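Local coordinates for glutaminase 1 (Escherichia coli, PDB 1U60), which catalyses the hydrolysis of L-glutamine to L-glutamate and ammonium, working as a homotetramer of the glutaminase family, at residues L7-D12 against V52-G56; A147-V151 against T198-E204. One frame throughout, in Å; residues are numbered along the deposited sequence.

Contact 1 of 2, residues L7-D12 against V52-G56; sequences LQQAVD and VYSAG
Leu-7 and Tyr-53 open the apolar part of this helix-on-strand contact. The CB of Leu-7 lies over one face of the Tyr-53 ring, displaced toward its rim, in a CH-pi contact 4.0 Å from the ring centroid. Farther out on the same leucine, CD2 reaches the ring at CE2 of Tyr-53, 3.4 Å away. Tyr-53 has CG anti to its own carbonyl carbon (chi1 -55°), which lays the ring toward the N-terminal end of the helix segment, beside Leu-7. One helical turn later, Val-11 sets CG2 against the strand backbone, 3.7 Å from Ser-54 C, and between the CB atoms of Tyr-53 and Ala-55. The methyl of Ala-55 in turn abuts the helix backbone, its CB 3.6 Å from Val-11 O.

Polar groups gather along one border. The side chain of Gln-8 comes to the edge of the Tyr-53 ring, its amide plane turned 64° from the ring plane. Beyond it a water donates to Asp-12 OD1 at 2.6 Å and, weakly, to Ser-54 O, so it makes only a loose bridge from the helix carboxylate to the strand. The CB of Ser-54 points away from the helix, and its OG is hydrogen-bonded to Ser-58 OG.

Helix and strand axes approach to 7.2 Å and run nearly parallel, 24° apart. Strand 52-56 is an outermost strand of the five-stranded antiparallel sheet, and Leu-7 and Val-11 also touch Ile-45 on the adjoining strand. Such a helix laid along a sheet face is characteristic of the alpha/beta domain of the beta-lactamase-like serine hydrolases, the clan of this glutaminase.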
loop_
_atom_site.group_PDB
_atom_site.type_symbol
_atom_site.label_atom_id
_atom_site.label_comp_id
_atom_site.label_asym_id
_atom_site.label_seq_id
_atom_site.Cartn_x
_atom_site.Cartn_y
_atom_site.Cartn_z
ATOM N N LEU A 7 18.883 -1.170 -20.444
ATOM C CA LEU A 7 17.615 -1.891 -20.282
ATOM C C LEU A 7 17.738 -3.350 -20.720
ATOM O O LEU A 7 17.296 -4.262 -20.021
ATOM C CB LEU A 7 16.500 -1.191 -21.067
ATOM C CG LEU A 7 15.677 -0.116 -20.337
ATOM C CD1 LEU A 7 16.424 0.863 -19.549
ATOM C CD2 LEU A 7 14.807 0.580 -21.371
ATOM N N GLN A 8 18.390 -3.592 -21.865
ATOM C CA GLN A 8 18.591 -4.946 -22.298
ATOM C C GLN A 8 19.513 -5.669 -21.298
ATOM O O GLN A 8 19.282 -6.814 -20.983
ATOM C CB GLN A 8 19.171 -5.012 -23.707
ATOM C CG GLN A 8 19.321 -6.457 -24.174
ATOM C CD GLN A 8 17.980 -7.114 -24.485
ATOM O OE1 GLN A 8 17.671 -8.206 -24.008
ATOM N NE2 GLN A 8 17.192 -6.454 -25.284
ATOM N N GLN A 9 20.532 -4.979 -20.784
ATOM C CA GLN A 9 21.413 -5.575 -19.772
ATOM C C GLN A 9 20.679 -5.954 -18.515
ATOM O O GLN A 9 20.965 -6.968 -17.910
ATOM C CB GLN A 9 22.554 -4.628 -19.359
ATOM C CG GLN A 9 23.685 -4.510 -20.358
ATOM C CD GLN A 9 24.750 -3.528 -19.893
ATOM O OE1 GLN A 9 24.951 -3.354 -18.665
ATOM N NE2 GLN A 9 25.447 -2.893 -20.853
ATOM N N ALA A 10 19.742 -5.112 -18.098
ATOM C CA ALA A 10 18.956 -5.381 -16.913
ATOM C C ALA A 10 18.107 -6.617 -17.050
ATOM O O ALA A 10 18.133 -7.436 -16.159
ATOM C CB ALA A 10 18.114 -4.170 -16.524
ATOM N N VAL A 11 17.372 -6.805 -18.166
ATOM C CA VAL A 11 16.586 -8.019 -18.317
ATOM C C VAL A 11 17.488 -9.257 -18.505
ATOM O O VAL A 11 17.147 -10.322 -18.016
ATOM C CB VAL A 11 15.510 -8.011 -19.479
ATOM C CG1 VAL A 11 14.504 -6.872 -19.247
ATOM C CG2 VAL A 11 16.110 -7.903 -20.825
ATOM N N ASP A 12 18.580 -9.110 -19.252
ATOM C CA ASP A 12 19.579 -10.195 -19.383
ATOM C C ASP A 12 20.157 -10.668 -18.056
ATOM O O ASP A 12 20.182 -11.873 -17.767
ATOM C CB ASP A 12 20.722 -9.769 -20.332
ATOM C CG ASP A 12 20.275 -9.761 -21.808
ATOM O OD1 ASP A 12 19.164 -10.224 -22.112
ATOM O OD2 ASP A 12 21.000 -9.339 -22.728
ATOM N N VAL A 52 10.916 -2.446 -26.544
ATOM C CA VAL A 52 10.680 -3.735 -25.924
ATOM C C VAL A 52 12.003 -4.443 -25.753
ATOM O O VAL A 52 12.769 -4.537 -26.711
ATOM C CB VAL A 52 9.757 -4.644 -26.785
ATOM C CG1 VAL A 52 9.576 -5.986 -26.124
ATOM C CG2 VAL A 52 8.423 -3.981 -27.020
ATOM N N TYR A 53 12.265 -4.949 -24.555
ATOM C CA TYR A 53 13.501 -5.655 -24.212
ATOM C C TYR A 53 13.105 -6.914 -23.462
ATOM O O TYR A 53 12.330 -6.836 -22.496
ATOM C CB TYR A 53 14.405 -4.826 -23.297
ATOM C CG TYR A 53 14.694 -3.488 -23.885
ATOM C CD1 TYR A 53 15.719 -3.330 -24.837
ATOM C CD2 TYR A 53 13.880 -2.387 -23.601
ATOM C CE1 TYR A 53 15.935 -2.091 -25.470
ATOM C CE2 TYR A 53 14.100 -1.169 -24.208
ATOM C CZ TYR A 53 15.125 -1.014 -25.127
ATOM O OH TYR A 53 15.313 0.195 -25.735
ATOM N N SER A 54 13.633 -8.065 -23.845
ATOM C CA SER A 54 13.288 -9.281 -23.107
ATOM C C SER A 54 14.379 -10.315 -23.095
ATOM O O SER A 54 15.349 -10.210 -23.833
ATOM C CB SER A 54 12.001 -9.878 -23.661
ATOM O OG SER A 54 12.254 -10.635 -24.843
ATOM N N ALA A 55 14.198 -11.300 -22.227
ATOM C CA ALA A 55 15.085 -12.443 -22.084
ATOM C C ALA A 55 14.262 -13.638 -21.709
ATOM O O ALA A 55 13.206 -13.517 -21.066
ATOM C CB ALA A 55 16.149 -12.177 -20.974
ATOM N N GLY A 56 14.705 -14.818 -22.142
ATOM C CA GLY A 56 14.004 -16.043 -21.863
ATOM C C GLY A 56 12.865 -16.318 -22.796
ATOM O O GLY A 56 12.805 -15.807 -23.937
HETATM O O HOH W 1 18.291 -11.684 -24.129
#

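Contact 2 of 2, residues A147-V151 against T198-E204; sequences AGEQV and TLLNTIE. With EDO (1,2-ethanediol), chain I.
Glu-204 OE1 is gripped by two groups: it takes the backbone N-H of Asn-201 at 2.9 Å, met on the anti side and 32° out of the carboxylate plane, and makes a salt bridge with Arg-61. The other oxygen, OE2, accepts from water 2 at 2.7 Å, and the same water accepts from Gln-150 N, so the turn 148-151 is linked to the helix start through solvent. These donors would be expected to favour the ionised form of this buried acid.

The return bond runs from Glu-204 N to Asn-201 OD1, at 2.8 Å and with a C=O...donor angle of 167°; the reciprocal pair makes Asn-201 and Glu-204 a capping box. Asn-201 carries CG between its backbone N and carbonyl carbon (chi1 61°), a turn that brings OD1 back over the first helical residues. Its ND2 donates to O2 of an ethanediol, probably from the crystallisation liquor.

Against the stem of the glutamate lies the end of helix 132-147. Ala-147 O comes within 3.4 Å of Glu-204 CG, while Ala-147 CB packs on the carbonyl oxygen of Glu-204. The chain then leaves the helix at Gly-148, whose backbone angles would press a CB against the carbonyl oxygen of Ala-147. Val-151 divides its branches: CG1 meets Thr-198 CB, and CG2 lies alongside Leu-200 CB at 3.9 Å. Water 3 joins the backbones by donating to both Gln-150 O and Leu-199 O, 2.7 Å from the latter.

Thr-198 OG1 is hydrogen-bonded to Gln-143 of helix 132-147, and Leu-199 pairs with Ala-152 in a small antiparallel sheet. The capping box starts helix 202-213, facing a type I beta turn that leads from helix 132-147 into that sheet.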
loop_
_atom_site.group_PDB
_atom_site.type_symbol
_atom_site.label_atom_id
_atom_site.label_comp_id
_atom_site.label_asym_id
_atom_site.label_seq_id
_atom_site.Cartn_x
_atom_site.Cartn_y
_atom_site.Cartn_z
ATOM N N ALA A 147 -3.014 -5.110 -23.367
ATOM C CA ALA A 147 -1.885 -6.044 -23.426
ATOM C C ALA A 147 -1.519 -6.556 -24.820
ATOM O O ALA A 147 -0.391 -6.996 -25.055
ATOM C CB ALA A 147 -2.149 -7.238 -22.508
ATOM N N GLY A 148 -2.488 -6.541 -25.739
ATOM C CA GLY A 148 -2.215 -6.959 -27.100
ATOM C C GLY A 148 -3.349 -7.717 -27.733
ATOM O O GLY A 148 -4.080 -8.447 -27.074
ATOM N N GLU A 149 -3.472 -7.560 -29.054
ATOM C CA GLU A 149 -4.621 -8.090 -29.762
ATOM C C GLU A 149 -4.646 -9.613 -29.784
ATOM O O GLU A 149 -5.711 -10.187 -30.040
ATOM C CB GLU A 149 -4.706 -7.562 -31.217
ATOM C CG GLU A 149 -3.482 -7.854 -32.069
ATOM C CD GLU A 149 -3.611 -7.386 -33.521
ATOM O OE1 GLU A 149 -4.704 -6.916 -33.913
ATOM O OE2 GLU A 149 -2.594 -7.485 -34.262
ATOM N N GLN A 150 -3.513 -10.264 -29.562
ATOM C CA GLN A 150 -3.472 -11.742 -29.611
ATOM C C GLN A 150 -4.018 -12.382 -28.322
ATOM O O GLN A 150 -4.155 -13.594 -28.278
ATOM C CB GLN A 150 -2.058 -12.275 -29.892
ATOM C CG GLN A 150 -1.436 -11.753 -31.221
ATOM C CD GLN A 150 -2.288 -12.114 -32.445
ATOM O OE1 GLN A 150 -2.594 -11.258 -33.293
ATOM N NE2 GLN A 150 -2.675 -13.379 -32.528
ATOM N N VAL A 151 -4.263 -11.594 -27.277
ATOM C CA VAL A 151 -4.809 -12.150 -26.033
ATOM C C VAL A 151 -6.172 -12.737 -26.368
ATOM O O VAL A 151 -7.013 -12.068 -26.996
ATOM C CB VAL A 151 -4.936 -11.067 -24.957
ATOM C CG1 VAL A 151 -5.702 -11.588 -23.774
ATOM C CG2 VAL A 151 -3.571 -10.614 -24.566
ATOM N N THR A 198 -7.867 -16.371 -20.362
ATOM C CA THR A 198 -7.120 -15.962 -21.554
ATOM C C THR A 198 -5.623 -16.246 -21.373
ATOM O O THR A 198 -5.150 -16.437 -20.248
ATOM C CB THR A 198 -7.368 -14.477 -21.813
ATOM O OG1 THR A 198 -6.933 -13.743 -20.661
ATOM C CG2 THR A 198 -8.837 -14.175 -22.031
ATOM N N LEU A 199 -4.909 -16.290 -22.490
ATOM C CA LEU A 199 -3.479 -16.521 -22.509
ATOM C C LEU A 199 -2.722 -15.313 -23.033
ATOM O O LEU A 199 -3.168 -14.653 -23.976
ATOM C CB LEU A 199 -3.163 -17.696 -23.423
ATOM C CG LEU A 199 -3.876 -19.033 -23.138
ATOM C CD1 LEU A 199 -3.308 -20.127 -24.036
ATOM C CD2 LEU A 199 -3.704 -19.477 -21.709
ATOM N N LEU A 200 -1.624 -14.963 -22.358
ATOM C CA LEU A 200 -0.736 -13.925 -22.855
ATOM C C LEU A 200 0.719 -14.257 -22.560
ATOM O O LEU A 200 1.003 -15.089 -21.691
ATOM C CB LEU A 200 -1.108 -12.571 -22.254
ATOM C CG LEU A 200 -0.564 -12.235 -20.867
ATOM C CD1 LEU A 200 -0.958 -10.783 -20.569
ATOM C CD2 LEU A 200 -1.009 -13.262 -19.748
ATOM N N ASN A 201 1.659 -13.618 -23.270
ATOM C CA ASN A 201 3.059 -13.853 -23.019
ATOM C C ASN A 201 3.669 -12.744 -22.180
ATOM O O ASN A 201 2.984 -11.789 -21.775
ATOM C CB ASN A 201 3.867 -14.100 -24.287
ATOM C CG ASN A 201 3.853 -12.976 -25.223
ATOM O OD1 ASN A 201 3.898 -11.795 -24.829
ATOM N ND2 ASN A 201 3.806 -13.308 -26.543
ATOM N N THR A 202 4.937 -12.866 -21.906
ATOM C CA THR A 202 5.562 -11.942 -20.962
ATOM C C THR A 202 5.638 -10.523 -21.544
ATOM O O THR A 202 5.565 -9.539 -20.794
ATOM C CB THR A 202 6.911 -12.462 -20.561
ATOM O OG1 THR A 202 6.732 -13.711 -19.863
ATOM C CG2 THR A 202 7.621 -11.557 -19.529
ATOM N N ILE A 203 5.846 -10.422 -22.859
ATOM C CA ILE A 203 5.851 -9.114 -23.505
ATOM C C ILE A 203 4.482 -8.469 -23.412
ATOM O O ILE A 203 4.377 -7.269 -23.198
ATOM C CB ILE A 203 6.442 -9.224 -24.919
ATOM C CG1 ILE A 203 7.974 -9.390 -24.767
ATOM C CG2 ILE A 203 6.204 -7.967 -25.723
ATOM C CD1 ILE A 203 8.672 -9.796 -25.989
ATOM N N GLU A 204 3.432 -9.258 -23.642
ATOM C CA GLU A 204 2.067 -8.774 -23.519
ATOM C C GLU A 204 1.749 -8.323 -22.107
ATOM O O GLU A 204 1.149 -7.276 -21.910
ATOM C CB GLU A 204 1.110 -9.842 -24.007
ATOM C CG GLU A 204 1.229 -9.950 -25.531
ATOM C CD GLU A 204 0.603 -11.213 -26.142
ATOM O OE1 GLU A 204 0.315 -12.213 -25.412
ATOM O OE2 GLU A 204 0.469 -11.193 -27.404
HETATM C C1 EDO I . 6.465 -11.180 -29.002
HETATM O O1 EDO I . 6.841 -12.410 -28.317
HETATM C C2 EDO I . 5.192 -10.561 -28.427
HETATM O O2 EDO I . 3.969 -11.249 -28.751
HETATM O O HOH W 2 -0.737 -9.312 -28.834
HETATM O O HOH W 3 -3.626 -15.666 -26.394
#

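Overall arrangement
Contact 1 lies toward the outside of the chain, about 21 Å from its centre, whereas contact 2 is buried at about 12 Å; the two centres are 18 Å apart. They hold different elements: one sets a helix against an end strand of the five-stranded sheet, the other brings a turn against a strand and the start of helix 202-213. Apolar groups dominate 7-12 with 52-56, where water serves the border, while 147-151 with 198-204 adds a buried charge and bridging waters to a smaller apolar patch around Val-151. Ile-203 connects them, its CD1 packing 3.9 Å from both Ser-54 OG and Val-52 CG1, so helix 202-213 and helix 4-18 meet strand 52-56 from opposite faces.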